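Endoglucanase A (Clostridium acetobutylicum, PDB 3IK2) probably hydrolyses internal beta-1,4-glucosidic bonds of cellulose as a family 44 endoglucanase. Local coordinates at residues R35-N40 and S99-Q104; T43-E48 and A81-A86; G107-D112 and K129-N134; F155-V160 and K213-A218. All blocks are in the same frame, centred on the assembly; numbering follows the deposited sequence.

Contact 1. Residues R35-N40 and S99-Q104; sequences RRIGGN and SLVTLQ
Ser99 meets Arg35 across two parallel strands, and the next residue begins the bonding: Leu100 N gives its hydrogen to Arg35 O (2.8 Å), while Leu100 O takes the hydrogen of Ile37 N (2.8 Å). The same Leu100 O also receives a CA-H...O contact from Arg36 CA. Above this backbone the Leu100 and Arg36 side chains run side by side, Leu100 CD2 lying at the edge of the guanidinium, near its plane; the arginine's charge is met by Glu352. Such parallel pairing is the rule in a TIM-like barrel, whose second and third strands, 34-37 and 99-103, these are. On the other face Val101 CB rests 3.8 Å from Ile37 CG2, their side chains oblique to one another; Ile37 also packs against helix 82-93. Thr102 adds a side-chain bond. Its OG1, anti to the carbonyl carbon (chi1 -56°), donates to an in-plane lone pair of Ile37 O at 2.7 Å. That hydroxyl also accepts from a water, which in turn takes the hydrogen of Gly39 N.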
loop_
_atom_site.group_PDB
_atom_site.type_symbol
_atom_site.label_atom_id
_atom_site.label_comp_id
_atom_site.label_asym_id
_atom_site.label_seq_id
_atom_site.Cartn_x
_atom_site.Cartn_y
_atom_site.Cartn_z
ATOM N N ARG A 35 7.103 -4.405 -3.775
ATOM C CA ARG A 35 7.167 -3.274 -4.705
ATOM C C ARG A 35 5.996 -3.304 -5.691
ATOM O O ARG A 35 5.573 -4.379 -6.113
ATOM C CB ARG A 35 8.539 -3.228 -5.421
ATOM C CG ARG A 35 9.728 -2.909 -4.491
ATOM C CD ARG A 35 11.055 -3.289 -5.166
ATOM N NE ARG A 35 11.538 -2.293 -6.150
ATOM C CZ ARG A 35 11.571 -2.474 -7.478
ATOM N NH1 ARG A 35 11.177 -3.618 -8.021
ATOM N NH2 ARG A 35 12.037 -1.513 -8.269
ATOM N N ARG A 36 5.444 -2.126 -5.991
ATOM C CA ARG A 36 4.357 -1.980 -6.976
ATOM C C ARG A 36 4.785 -1.140 -8.174
ATOM O O ARG A 36 5.447 -0.101 -8.002
ATOM C CB ARG A 36 3.130 -1.309 -6.322
ATOM C CG ARG A 36 2.012 -0.787 -7.263
ATOM C CD ARG A 36 0.891 -0.328 -6.393
ATOM N NE ARG A 36 -0.396 0.045 -6.982
ATOM C CZ ARG A 36 -0.789 1.300 -7.218
ATOM N NH1 ARG A 36 0.042 2.331 -7.046
ATOM N NH2 ARG A 36 -2.006 1.538 -7.666
ATOM N N ILE A 37 4.389 -1.566 -9.376
ATOM C CA ILE A 37 4.374 -0.651 -10.532
ATOM C C ILE A 37 2.909 -0.391 -10.875
ATOM O O ILE A 37 2.177 -1.309 -11.229
ATOM C CB ILE A 37 5.247 -1.101 -11.746
ATOM C CG1 ILE A 37 5.201 -0.037 -12.866
ATOM C CG2 ILE A 37 4.904 -2.535 -12.247
ATOM C CD1 ILE A 37 6.039 -0.385 -14.127
ATOM N N GLY A 38 2.476 0.854 -10.667
ATOM C CA GLY A 38 1.056 1.214 -10.731
ATOM C C GLY A 38 0.819 2.708 -10.689
ATOM O O GLY A 38 1.737 3.501 -10.922
ATOM N N GLY A 39 -0.414 3.107 -10.398
ATOM C CA GLY A 39 -0.734 4.538 -10.325
ATOM C C GLY A 39 -1.230 5.064 -11.674
ATOM O O GLY A 39 -1.533 4.296 -12.600
ATOM N N ASN A 40 -1.287 6.386 -11.789
ATOM C CA ASN A 40 -1.926 7.018 -12.917
ATOM C C ASN A 40 -1.349 6.687 -14.272
ATOM O O ASN A 40 -2.079 6.690 -15.246
ATOM C CB ASN A 40 -1.942 8.535 -12.702
ATOM C CG ASN A 40 -2.872 8.933 -11.589
ATOM O OD1 ASN A 40 -3.660 8.114 -11.119
ATOM N ND2 ASN A 40 -2.769 10.183 -11.135
ATOM N N SER A 99 6.261 -8.682 -6.109
ATOM C CA SER A 99 6.018 -7.595 -7.072
ATOM C C SER A 99 4.527 -7.505 -7.367
ATOM O O SER A 99 3.925 -8.508 -7.754
ATOM C CB SER A 99 6.752 -7.865 -8.393
ATOM O OG SER A 99 8.147 -7.713 -8.229
ATOM N N LEU A 100 3.936 -6.314 -7.187
ATOM C CA LEU A 100 2.601 -6.024 -7.703
ATOM C C LEU A 100 2.750 -5.209 -9.002
ATOM O O LEU A 100 3.350 -4.139 -8.990
ATOM C CB LEU A 100 1.724 -5.280 -6.674
ATOM C CG LEU A 100 0.315 -4.823 -7.103
ATOM C CD1 LEU A 100 -0.549 -5.972 -7.634
ATOM C CD2 LEU A 100 -0.421 -4.132 -5.970
ATOM N N VAL A 101 2.246 -5.754 -10.111
ATOM C CA VAL A 101 2.290 -5.060 -11.412
ATOM C C VAL A 101 0.870 -4.749 -11.903
ATOM O O VAL A 101 -0.060 -5.506 -11.608
ATOM C CB VAL A 101 3.135 -5.849 -12.495
ATOM C CG1 VAL A 101 4.507 -6.275 -11.909
ATOM C CG2 VAL A 101 2.382 -7.091 -13.059
ATOM N N THR A 102 0.711 -3.649 -12.650
ATOM C CA THR A 102 -0.608 -3.208 -13.107
ATOM C C THR A 102 -0.944 -3.575 -14.562
ATOM O O THR A 102 -0.118 -3.391 -15.461
ATOM C CB THR A 102 -0.778 -1.701 -12.910
ATOM O OG1 THR A 102 -0.554 -1.390 -11.531
ATOM C CG2 THR A 102 -2.208 -1.250 -13.263
ATOM N N LEU A 103 -2.161 -4.093 -14.754
ATOM C CA LEU A 103 -2.768 -4.347 -16.089
ATOM C C LEU A 103 -3.797 -3.259 -16.426
ATOM O O LEU A 103 -4.253 -2.519 -15.538
ATOM C CB LEU A 103 -3.389 -5.757 -16.159
ATOM C CG LEU A 103 -2.458 -6.916 -15.774
ATOM C CD1 LEU A 103 -3.236 -8.219 -15.740
ATOM C CD2 LEU A 103 -1.240 -7.045 -16.739
ATOM N N GLN A 104 -4.096 -3.110 -17.716
ATOM C CA GLN A 104 -4.855 -1.953 -18.222
ATOM C C GLN A 104 -6.317 -2.344 -18.447
ATOM O O GLN A 104 -6.605 -3.431 -18.932
ATOM C CB GLN A 104 -4.239 -1.411 -19.523
ATOM C CG GLN A 104 -2.848 -0.776 -19.366
ATOM C CD GLN A 104 -1.790 -1.766 -18.848
ATOM O OE1 GLN A 104 -1.652 -2.862 -19.371
ATOM N NE2 GLN A 104 -1.061 -1.384 -17.810
HETATM O O HOH W 1 -2.125 0.477 -10.285
#

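Contact 2. Residues T43-E48 and A81-A86; sequences TGYNWE and ASVYTA. With CA (calcium ion), chain C.
The loop 43-48 reaches the start of helix 82-93 through one backbone bond, Ala81 N to Trp47 O (2.7 Å), with the donor in the carbonyl plane. Ala81 is the N-cap residue of that helix, which packs outside the TIM-like barrel, so the bond ties a loop that follows barrel strand 34-37 to a helix start. Tyr45 carries most of the side-chain contact. With CG anti to the backbone N (chi1 171°), its ring reaches across to the helix, where its hydroxyl OH lies 3.4 Å from Ala81 CA and bonds to Asn50. Tyr84 CE2 sits over one face of the Tyr45 ring, toward the rim, 3.4 Å from Tyr45 CE2. The two planes are nearly parallel, at 17°, but the rings slide past each other and scarcely overlap. Val83 comes from the opposite direction and places CB 4.0 Å from Tyr45 CE1. Trp47 presents an edge to the Ala81 methyl, and its ring stacks on Phe155. Next along the loop, Glu48, extended beyond CG, holds calcium through both carboxylate oxygens, OE2 at 2.5 Å, in a site completed by Asp144, Asp147, Ser149 and two waters.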
loop_
_atom_site.group_PDB
_atom_site.type_symbol
_atom_site.label_atom_id
_atom_site.label_comp_id
_atom_site.label_asym_id
_atom_site.label_seq_id
_atom_site.Cartn_x
_atom_site.Cartn_y
_atom_site.Cartn_z
ATOM N N THR A 43 -2.582 3.328 -16.478
ATOM C CA THR A 43 -3.863 3.153 -17.202
ATOM C C THR A 43 -3.662 3.097 -18.714
ATOM O O THR A 43 -4.276 2.266 -19.422
ATOM C CB THR A 43 -4.851 4.270 -16.854
ATOM O OG1 THR A 43 -5.115 4.248 -15.449
ATOM C CG2 THR A 43 -6.165 4.123 -17.637
ATOM N N GLY A 44 -2.813 3.991 -19.217
ATOM C CA GLY A 44 -2.563 4.059 -20.643
ATOM C C GLY A 44 -1.196 3.563 -21.081
ATOM O O GLY A 44 -0.767 3.853 -22.220
ATOM N N TYR A 45 -0.516 2.824 -20.194
ATOM C CA TYR A 45 0.718 2.106 -20.540
ATOM C C TYR A 45 0.489 0.994 -21.570
ATOM O O TYR A 45 -0.330 0.075 -21.375
ATOM C CB TYR A 45 1.422 1.526 -19.299
ATOM C CG TYR A 45 2.571 0.594 -19.622
ATOM C CD1 TYR A 45 3.825 1.091 -19.984
ATOM C CD2 TYR A 45 2.400 -0.783 -19.580
ATOM C CE1 TYR A 45 4.869 0.226 -20.300
ATOM C CE2 TYR A 45 3.445 -1.662 -19.870
ATOM C CZ TYR A 45 4.671 -1.155 -20.228
ATOM O OH TYR A 45 5.705 -2.025 -20.546
ATOM N N ASN A 46 1.280 1.075 -22.629
ATOM C CA ASN A 46 1.245 0.159 -23.739
ATOM C C ASN A 46 2.413 -0.804 -23.612
ATOM O O ASN A 46 3.558 -0.372 -23.720
ATOM C CB ASN A 46 1.371 0.997 -25.016
ATOM C CG ASN A 46 1.283 0.168 -26.284
ATOM O OD1 ASN A 46 1.613 -1.016 -26.299
ATOM N ND2 ASN A 46 0.818 0.796 -27.364
ATOM N N TRP A 47 2.131 -2.104 -23.399
ATOM C CA TRP A 47 3.191 -3.084 -23.094
ATOM C C TRP A 47 4.032 -3.446 -24.302
ATOM O O TRP A 47 5.197 -3.874 -24.180
ATOM C CB TRP A 47 2.621 -4.332 -22.395
ATOM C CG TRP A 47 1.950 -5.352 -23.302
ATOM C CD1 TRP A 47 0.663 -5.317 -23.812
ATOM C CD2 TRP A 47 2.552 -6.538 -23.825
ATOM N NE1 TRP A 47 0.433 -6.434 -24.581
ATOM C CE2 TRP A 47 1.582 -7.188 -24.614
ATOM C CE3 TRP A 47 3.809 -7.134 -23.666
ATOM C CZ2 TRP A 47 1.844 -8.395 -25.261
ATOM C CZ3 TRP A 47 4.072 -8.330 -24.312
ATOM C CH2 TRP A 47 3.098 -8.950 -25.090
ATOM N N GLU A 48 3.421 -3.287 -25.473
ATOM C CA GLU A 48 4.086 -3.550 -26.752
ATOM C C GLU A 48 5.232 -2.600 -27.065
ATOM O O GLU A 48 6.237 -3.017 -27.617
ATOM C CB GLU A 48 3.054 -3.542 -27.882
ATOM C CG GLU A 48 1.913 -4.571 -27.672
ATOM C CD GLU A 48 0.970 -4.597 -28.842
ATOM O OE1 GLU A 48 1.060 -3.651 -29.685
ATOM O OE2 GLU A 48 0.180 -5.585 -28.959
ATOM N N ALA A 81 7.220 -5.032 -22.755
ATOM C CA ALA A 81 7.187 -5.046 -21.300
ATOM C C ALA A 81 8.535 -4.766 -20.646
ATOM O O ALA A 81 8.731 -5.038 -19.461
ATOM C CB ALA A 81 6.562 -6.349 -20.778
ATOM N N SER A 82 9.457 -4.184 -21.402
ATOM C CA SER A 82 10.790 -3.873 -20.861
ATOM C C SER A 82 10.740 -3.032 -19.569
ATOM O O SER A 82 11.610 -3.164 -18.709
ATOM C CB SER A 82 11.694 -3.222 -21.926
ATOM O OG SER A 82 11.325 -1.873 -22.174
ATOM N N VAL A 83 9.725 -2.181 -19.437
ATOM C CA VAL A 83 9.518 -1.414 -18.225
ATOM C C VAL A 83 9.241 -2.365 -17.033
ATOM O O VAL A 83 9.854 -2.245 -15.966
ATOM C CB VAL A 83 8.368 -0.362 -18.419
ATOM C CG1 VAL A 83 7.878 0.223 -17.073
ATOM C CG2 VAL A 83 8.767 0.773 -19.415
ATOM N N TYR A 84 8.314 -3.305 -17.237
ATOM C CA TYR A 84 7.918 -4.304 -16.218
ATOM C C TYR A 84 9.010 -5.345 -15.945
ATOM O O TYR A 84 9.190 -5.785 -14.804
ATOM C CB TYR A 84 6.597 -4.986 -16.610
ATOM C CG TYR A 84 5.358 -4.121 -16.397
ATOM C CD1 TYR A 84 4.228 -4.644 -15.777
ATOM C CD2 TYR A 84 5.318 -2.790 -16.816
ATOM C CE1 TYR A 84 3.093 -3.881 -15.590
ATOM C CE2 TYR A 84 4.195 -2.009 -16.616
ATOM C CZ TYR A 84 3.083 -2.569 -16.006
ATOM O OH TYR A 84 1.951 -1.817 -15.824
ATOM N N THR A 85 9.735 -5.760 -16.979
ATOM C CA THR A 85 10.848 -6.666 -16.727
ATOM C C THR A 85 12.036 -5.966 -16.022
ATOM O O THR A 85 12.650 -6.535 -15.119
ATOM C CB THR A 85 11.201 -7.569 -17.960
ATOM O OG1 THR A 85 11.714 -6.784 -19.039
ATOM C CG2 THR A 85 9.942 -8.319 -18.451
ATOM N N ALA A 86 12.313 -4.707 -16.343
ATOM C CA ALA A 86 13.326 -3.978 -15.561
ATOM C C ALA A 86 12.868 -3.911 -14.091
ATOM O O ALA A 86 13.637 -4.215 -13.180
ATOM C CB ALA A 86 13.565 -2.570 -16.123
HETATM CA CA CA C . -0.778 -4.675 -31.129
HETATM O O HOH W 2 -0.698 -2.321 -31.657
HETATM O O HOH W 3 -1.574 -6.854 -31.312
#

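Contact 3. Residues G107-D112 and K129-N134; sequences GYVAAD and KKVEFN
Val109 and Lys129 form the central pair of this antiparallel contact, bonded in both directions: Val109 N donates to Lys129 O and Lys129 N to Val109 O, each at 2.9 Å. One residue along each strand, Tyr108 faces Lys130 as a non-hydrogen-bonded pair, and Tyr108 CA leans on Lys129 O in a CA-H...O contact. Val131 N then closes on Gly107 O at 3.0 Å, approaching from above the carbonyl plane, 44° out of it. The side chains divide between the two faces. On one, the aliphatic part of Lys130 crosses the Tyr108 side chain obliquely, with CD 3.6 Å from Tyr108 CE1; the lysine chain bends repeatedly, bringing NZ to Glu132 OE1 (3.2 Å) in a salt bridge. On the other, Val109 CG1 and Val131 CG2 meet at 3.7 Å with their side chains about at a right angle. Nearby, the Ala111 methyl lies against Lys129 CE. Farther out, strand 149-151 joins as the third strand of this small mixed sheet, and Val150 packs on both Val109 and Lys129. Lys129 NZ bonds to the carbonyl of Asp147, a calcium-site residue. A water on Gly107 O is weakly shared with Lys130 NZ; the ammonium is thus probably stabilised by Glu132, with a weak contribution from the water, while its methylenes pack against the tyrosine.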
loop_
_atom_site.group_PDB
_atom_site.type_symbol
_atom_site.label_atom_id
_atom_site.label_comp_id
_atom_site.label_asym_id
_atom_site.label_seq_id
_atom_site.Cartn_x
_atom_site.Cartn_y
_atom_site.Cartn_z
ATOM N N GLY A 107 -9.315 1.423 -21.249
ATOM C CA GLY A 107 -9.886 1.094 -22.550
ATOM C C GLY A 107 -8.897 1.260 -23.696
ATOM O O GLY A 107 -9.044 0.627 -24.727
ATOM N N TYR A 108 -7.907 2.141 -23.529
ATOM C CA TYR A 108 -6.958 2.503 -24.608
ATOM C C TYR A 108 -5.585 2.777 -23.976
ATOM O O TYR A 108 -5.514 3.097 -22.805
ATOM C CB TYR A 108 -7.416 3.761 -25.424
ATOM C CG TYR A 108 -8.734 3.608 -26.173
ATOM C CD1 TYR A 108 -8.766 3.217 -27.514
ATOM C CD2 TYR A 108 -9.948 3.857 -25.524
ATOM C CE1 TYR A 108 -9.993 3.052 -28.189
ATOM C CE2 TYR A 108 -11.155 3.702 -26.164
ATOM C CZ TYR A 108 -11.186 3.305 -27.486
ATOM O OH TYR A 108 -12.413 3.183 -28.082
ATOM N N VAL A 109 -4.513 2.628 -24.759
ATOM C CA VAL A 109 -3.137 2.832 -24.287
ATOM C C VAL A 109 -2.402 3.625 -25.360
ATOM O O VAL A 109 -2.804 3.575 -26.519
ATOM C CB VAL A 109 -2.380 1.509 -23.998
ATOM C CG1 VAL A 109 -3.049 0.748 -22.878
ATOM C CG2 VAL A 109 -2.231 0.631 -25.293
ATOM N N ALA A 110 -1.347 4.351 -24.976
ATOM C CA ALA A 110 -0.661 5.278 -25.896
ATOM C C ALA A 110 -0.107 4.527 -27.074
ATOM O O ALA A 110 0.541 3.471 -26.910
ATOM C CB ALA A 110 0.438 6.031 -25.204
ATOM N N ALA A 111 -0.399 5.046 -28.269
ATOM C CA ALA A 111 0.184 4.512 -29.485
ATOM C C ALA A 111 1.575 5.136 -29.782
ATOM O O ALA A 111 2.374 4.556 -30.478
ATOM C CB ALA A 111 -0.765 4.710 -30.654
ATOM N N ASP A 112 1.877 6.306 -29.241
ATOM C CA ASP A 112 3.133 6.975 -29.628
ATOM C C ASP A 112 3.769 7.775 -28.491
ATOM O O ASP A 112 3.390 7.623 -27.327
ATOM C CB ASP A 112 2.968 7.819 -30.919
ATOM C CG ASP A 112 1.871 8.914 -30.801
ATOM O OD1 ASP A 112 1.776 9.614 -29.769
ATOM O OD2 ASP A 112 1.102 9.079 -31.787
ATOM N N LYS A 129 -4.102 2.880 -28.963
ATOM C CA LYS A 129 -4.396 1.483 -29.268
ATOM C C LYS A 129 -5.506 1.005 -28.339
ATOM O O LYS A 129 -5.541 1.369 -27.164
ATOM C CB LYS A 129 -3.143 0.621 -29.081
ATOM C CG LYS A 129 -1.958 1.007 -29.970
ATOM C CD LYS A 129 -2.211 0.780 -31.488
ATOM C CE LYS A 129 -1.005 1.233 -32.334
ATOM N NZ LYS A 129 -1.157 1.058 -33.828
ATOM N N LYS A 130 -6.440 0.231 -28.875
ATOM C CA LYS A 130 -7.510 -0.389 -28.094
ATOM C C LYS A 130 -6.990 -1.531 -27.216
ATOM O O LYS A 130 -6.327 -2.450 -27.721
ATOM C CB LYS A 130 -8.501 -1.039 -29.069
ATOM C CG LYS A 130 -9.848 -0.440 -29.216
ATOM C CD LYS A 130 -10.644 -0.510 -27.926
ATOM C CE LYS A 130 -12.151 -0.696 -28.167
ATOM N NZ LYS A 130 -12.571 -2.017 -27.614
ATOM N N VAL A 131 -7.372 -1.518 -25.936
ATOM C CA VAL A 131 -7.189 -2.657 -25.045
ATOM C C VAL A 131 -8.291 -3.684 -25.283
ATOM O O VAL A 131 -9.477 -3.334 -25.328
ATOM C CB VAL A 131 -7.208 -2.229 -23.494
ATOM C CG1 VAL A 131 -7.096 -3.451 -22.543
ATOM C CG2 VAL A 131 -6.140 -1.202 -23.186
ATOM N N GLU A 132 -7.887 -4.943 -25.424
ATOM C CA GLU A 132 -8.779 -6.091 -25.304
ATOM C C GLU A 132 -8.218 -7.019 -24.254
ATOM O O GLU A 132 -7.001 -7.143 -24.126
ATOM C CB GLU A 132 -8.871 -6.860 -26.622
ATOM C CG GLU A 132 -9.250 -6.023 -27.822
ATOM C CD GLU A 132 -10.704 -5.603 -27.815
ATOM O OE1 GLU A 132 -11.007 -4.611 -28.483
ATOM O OE2 GLU A 132 -11.542 -6.228 -27.126
ATOM N N PHE A 133 -9.089 -7.694 -23.512
ATOM C CA PHE A 133 -8.623 -8.645 -22.481
ATOM C C PHE A 133 -8.110 -10.001 -23.017
ATOM O O PHE A 133 -7.101 -10.551 -22.534
ATOM C CB PHE A 133 -9.678 -8.794 -21.371
ATOM C CG PHE A 133 -9.960 -7.496 -20.628
ATOM C CD1 PHE A 133 -8.937 -6.556 -20.412
ATOM C CD2 PHE A 133 -11.230 -7.221 -20.143
ATOM C CE1 PHE A 133 -9.174 -5.352 -19.719
ATOM C CE2 PHE A 133 -11.490 -6.042 -19.454
ATOM C CZ PHE A 133 -10.458 -5.097 -19.232
ATOM N N ASN A 134 -8.787 -10.504 -24.038
ATOM C CA ASN A 134 -8.501 -11.812 -24.626
ATOM C C ASN A 134 -8.194 -11.718 -26.105
ATOM O O ASN A 134 -8.926 -11.082 -26.843
ATOM C CB ASN A 134 -9.690 -12.735 -24.393
ATOM C CG ASN A 134 -9.888 -13.030 -22.934
ATOM O OD1 ASN A 134 -9.142 -13.828 -22.354
ATOM N ND2 ASN A 134 -10.860 -12.358 -22.311
HETATM O O HOH W 4 -11.462 -0.610 -25.037
#

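Contact 4. Residues F155-V160 and K213-A218; sequences FVNYLV and KKIDPA. With ACT (acetate ion), chain I.
Ile215 CG2 makes the closest approach of this contact, a single methyl set against the backbone of helix 152-163. It lies 3.6 Å from Asn157 CA and 3.9 Å from Val156 CG1, and it owes that place to the first torsion: chi1 of -49° sets CG1 beside the backbone N and leaves CG2 anti to it. Val156, whose side chain meets the isoleucine obliquely, is buried, and it also touches Leu103 and Tyr175 of the barrel strands. One turn on, Val160 is less deeply enclosed: its CG2 is 4.2 Å from Ile215 CG2 and 3.9 Å from Asp216 CB. The contact is by van der Waals packing; the Asp216 carboxylate is bonded to other partners. Asp216 is the first residue to leave helix 198-215, and its OD1 accepts from Ala218 N at 3.3 Å in an Asx turn, the donor standing 45° out of the carboxylate plane. Ser165 and Ala166, just past the end of the other helix, supply further donors to the same group. The solvent side is marked by the amide of Asn157, whose backbone belongs to the tight part: ND2 donates to an acetate oxygen O at 3.0 Å in a nearly straight bond (172°); that ion probably came from the crystallisation liquor. Helices 152-163 and 198-215 belong to the outer helical layer of a TIM-like barrel, and the arrangement is helix-to-helix packing within that layer.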
loop_
_atom_site.group_PDB
_atom_site.type_symbol
_atom_site.label_atom_id
_atom_site.label_comp_id
_atom_site.label_asym_id
_atom_site.label_seq_id
_atom_site.Cartn_x
_atom_site.Cartn_y
_atom_site.Cartn_z
ATOM N N PHE A 155 0.071 -10.146 -22.698
ATOM C CA PHE A 155 0.964 -9.416 -21.793
ATOM C C PHE A 155 1.357 -10.261 -20.573
ATOM O O PHE A 155 2.552 -10.376 -20.244
ATOM C CB PHE A 155 0.240 -8.108 -21.383
ATOM C CG PHE A 155 1.049 -7.157 -20.490
ATOM C CD1 PHE A 155 2.422 -7.334 -20.258
ATOM C CD2 PHE A 155 0.411 -6.059 -19.908
ATOM C CE1 PHE A 155 3.143 -6.419 -19.405
ATOM C CE2 PHE A 155 1.113 -5.152 -19.078
ATOM C CZ PHE A 155 2.484 -5.358 -18.833
ATOM N N VAL A 156 0.366 -10.850 -19.891
ATOM C CA VAL A 156 0.628 -11.611 -18.680
ATOM C C VAL A 156 1.441 -12.833 -19.106
ATOM O O VAL A 156 2.447 -13.177 -18.470
ATOM C CB VAL A 156 -0.697 -12.057 -17.984
ATOM C CG1 VAL A 156 -0.410 -12.831 -16.708
ATOM C CG2 VAL A 156 -1.571 -10.854 -17.643
ATOM N N ASN A 157 1.019 -13.446 -20.209
ATOM C CA ASN A 157 1.694 -14.611 -20.771
ATOM C C ASN A 157 3.198 -14.350 -21.016
ATOM O O ASN A 157 4.009 -15.201 -20.738
ATOM C CB ASN A 157 1.011 -15.075 -22.073
ATOM C CG ASN A 157 1.626 -16.358 -22.626
ATOM O OD1 ASN A 157 1.362 -17.459 -22.116
ATOM N ND2 ASN A 157 2.455 -16.227 -23.669
ATOM N N TYR A 158 3.538 -13.167 -21.520
ATOM C CA TYR A 158 4.930 -12.761 -21.733
ATOM C C TYR A 158 5.685 -12.747 -20.404
ATOM O O TYR A 158 6.824 -13.180 -20.323
ATOM C CB TYR A 158 4.998 -11.369 -22.400
ATOM C CG TYR A 158 6.423 -10.867 -22.600
ATOM C CD1 TYR A 158 7.108 -11.115 -23.786
ATOM C CD2 TYR A 158 7.084 -10.170 -21.593
ATOM C CE1 TYR A 158 8.405 -10.694 -23.964
ATOM C CE2 TYR A 158 8.389 -9.765 -21.747
ATOM C CZ TYR A 158 9.041 -10.021 -22.937
ATOM O OH TYR A 158 10.327 -9.588 -23.100
ATOM N N LEU A 159 5.032 -12.247 -19.362
ATOM C CA LEU A 159 5.653 -12.104 -18.057
ATOM C C LEU A 159 5.883 -13.460 -17.399
ATOM O O LEU A 159 6.938 -13.716 -16.818
ATOM C CB LEU A 159 4.824 -11.160 -17.155
ATOM C CG LEU A 159 4.743 -9.684 -17.593
ATOM C CD1 LEU A 159 3.652 -8.938 -16.809
ATOM C CD2 LEU A 159 6.092 -8.959 -17.435
ATOM N N VAL A 160 4.889 -14.332 -17.498
ATOM C CA VAL A 160 4.963 -15.680 -16.927
ATOM C C VAL A 160 5.979 -16.521 -17.707
ATOM O O VAL A 160 6.699 -17.349 -17.133
ATOM C CB VAL A 160 3.565 -16.349 -16.896
ATOM C CG1 VAL A 160 3.664 -17.870 -16.557
ATOM C CG2 VAL A 160 2.692 -15.620 -15.889
ATOM N N LYS A 213 -6.123 -15.221 -13.951
ATOM C CA LYS A 213 -6.296 -16.583 -13.444
ATOM C C LYS A 213 -6.101 -17.593 -14.516
ATOM O O LYS A 213 -5.572 -18.656 -14.246
ATOM C CB LYS A 213 -7.679 -16.785 -12.799
ATOM C CG LYS A 213 -7.962 -15.895 -11.598
ATOM C CD LYS A 213 -6.908 -16.027 -10.512
ATOM C CE LYS A 213 -7.175 -15.028 -9.379
ATOM N NZ LYS A 213 -6.444 -15.485 -8.185
ATOM N N LYS A 214 -6.540 -17.281 -15.735
ATOM C CA LYS A 214 -6.320 -18.171 -16.863
ATOM C C LYS A 214 -4.823 -18.397 -17.107
ATOM O O LYS A 214 -4.372 -19.542 -17.176
ATOM C CB LYS A 214 -7.032 -17.659 -18.132
ATOM C CG LYS A 214 -6.631 -18.394 -19.390
ATOM C CD LYS A 214 -6.867 -17.550 -20.637
ATOM C CE LYS A 214 -8.112 -17.985 -21.343
ATOM N NZ LYS A 214 -7.865 -19.131 -22.289
ATOM N N ILE A 215 -4.058 -17.315 -17.201
ATOM C CA ILE A 215 -2.620 -17.401 -17.513
ATOM C C ILE A 215 -1.790 -17.816 -16.296
ATOM O O ILE A 215 -0.859 -18.607 -16.398
ATOM C CB ILE A 215 -2.056 -16.074 -18.115
ATOM C CG1 ILE A 215 -2.942 -15.541 -19.256
ATOM C CG2 ILE A 215 -0.574 -16.240 -18.509
ATOM C CD1 ILE A 215 -3.094 -16.443 -20.508
ATOM N N ASP A 216 -2.139 -17.317 -15.126
ATOM C CA ASP A 216 -1.398 -17.715 -13.942
ATOM C C ASP A 216 -2.359 -17.946 -12.787
ATOM O O ASP A 216 -2.660 -16.996 -12.026
ATOM C CB ASP A 216 -0.313 -16.674 -13.612
ATOM C CG ASP A 216 0.597 -17.110 -12.459
ATOM O OD1 ASP A 216 0.382 -18.199 -11.865
ATOM O OD2 ASP A 216 1.529 -16.336 -12.147
ATOM N N PRO A 217 -2.868 -19.203 -12.671
ATOM C CA PRO A 217 -3.853 -19.551 -11.638
ATOM C C PRO A 217 -3.427 -19.184 -10.212
ATOM O O PRO A 217 -4.271 -18.985 -9.359
ATOM C CB PRO A 217 -4.033 -21.101 -11.798
ATOM C CG PRO A 217 -3.620 -21.380 -13.200
ATOM C CD PRO A 217 -2.568 -20.351 -13.558
ATOM N N ALA A 218 -2.130 -19.086 -9.981
ATOM C CA ALA A 218 -1.541 -18.871 -8.646
ATOM C C ALA A 218 -1.301 -17.380 -8.357
ATOM O O ALA A 218 -0.983 -17.004 -7.239
ATOM C CB ALA A 218 -0.212 -19.648 -8.551
HETATM C C ACT I . 4.260 -18.542 -25.725
HETATM O O ACT I . 3.769 -18.753 -24.597
HETATM O OXT ACT I . 3.556 -17.892 -26.544
HETATM C CH3 ACT I . 5.631 -19.041 -26.068
#

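Contact 1 lies deepest, joining barrel strands 34-37 and 99-103, while contacts 2, 3 and 4 lie farther out, all on one side of the chain's centre. Contact 2 is about 10 Å from contact 1 between centres and falls in the chain between its two segments; Tyr84 OH bonds to Thr102 O, joining the two. Contact 3, in a small three-stranded sheet about 12 Å from contact 2, follows strand 99-103, and Asn46 ND2 reaches Ala110 O. Contact 4, last in sequence, pairs outer helices 152-163 and 198-215; its Phe155 meets Trp47, Tyr84 and Leu103. Contacts 1, 2 and 4 thus touch one another, and contact 3 joins them through contacts 1 and 2, without touching contact 4.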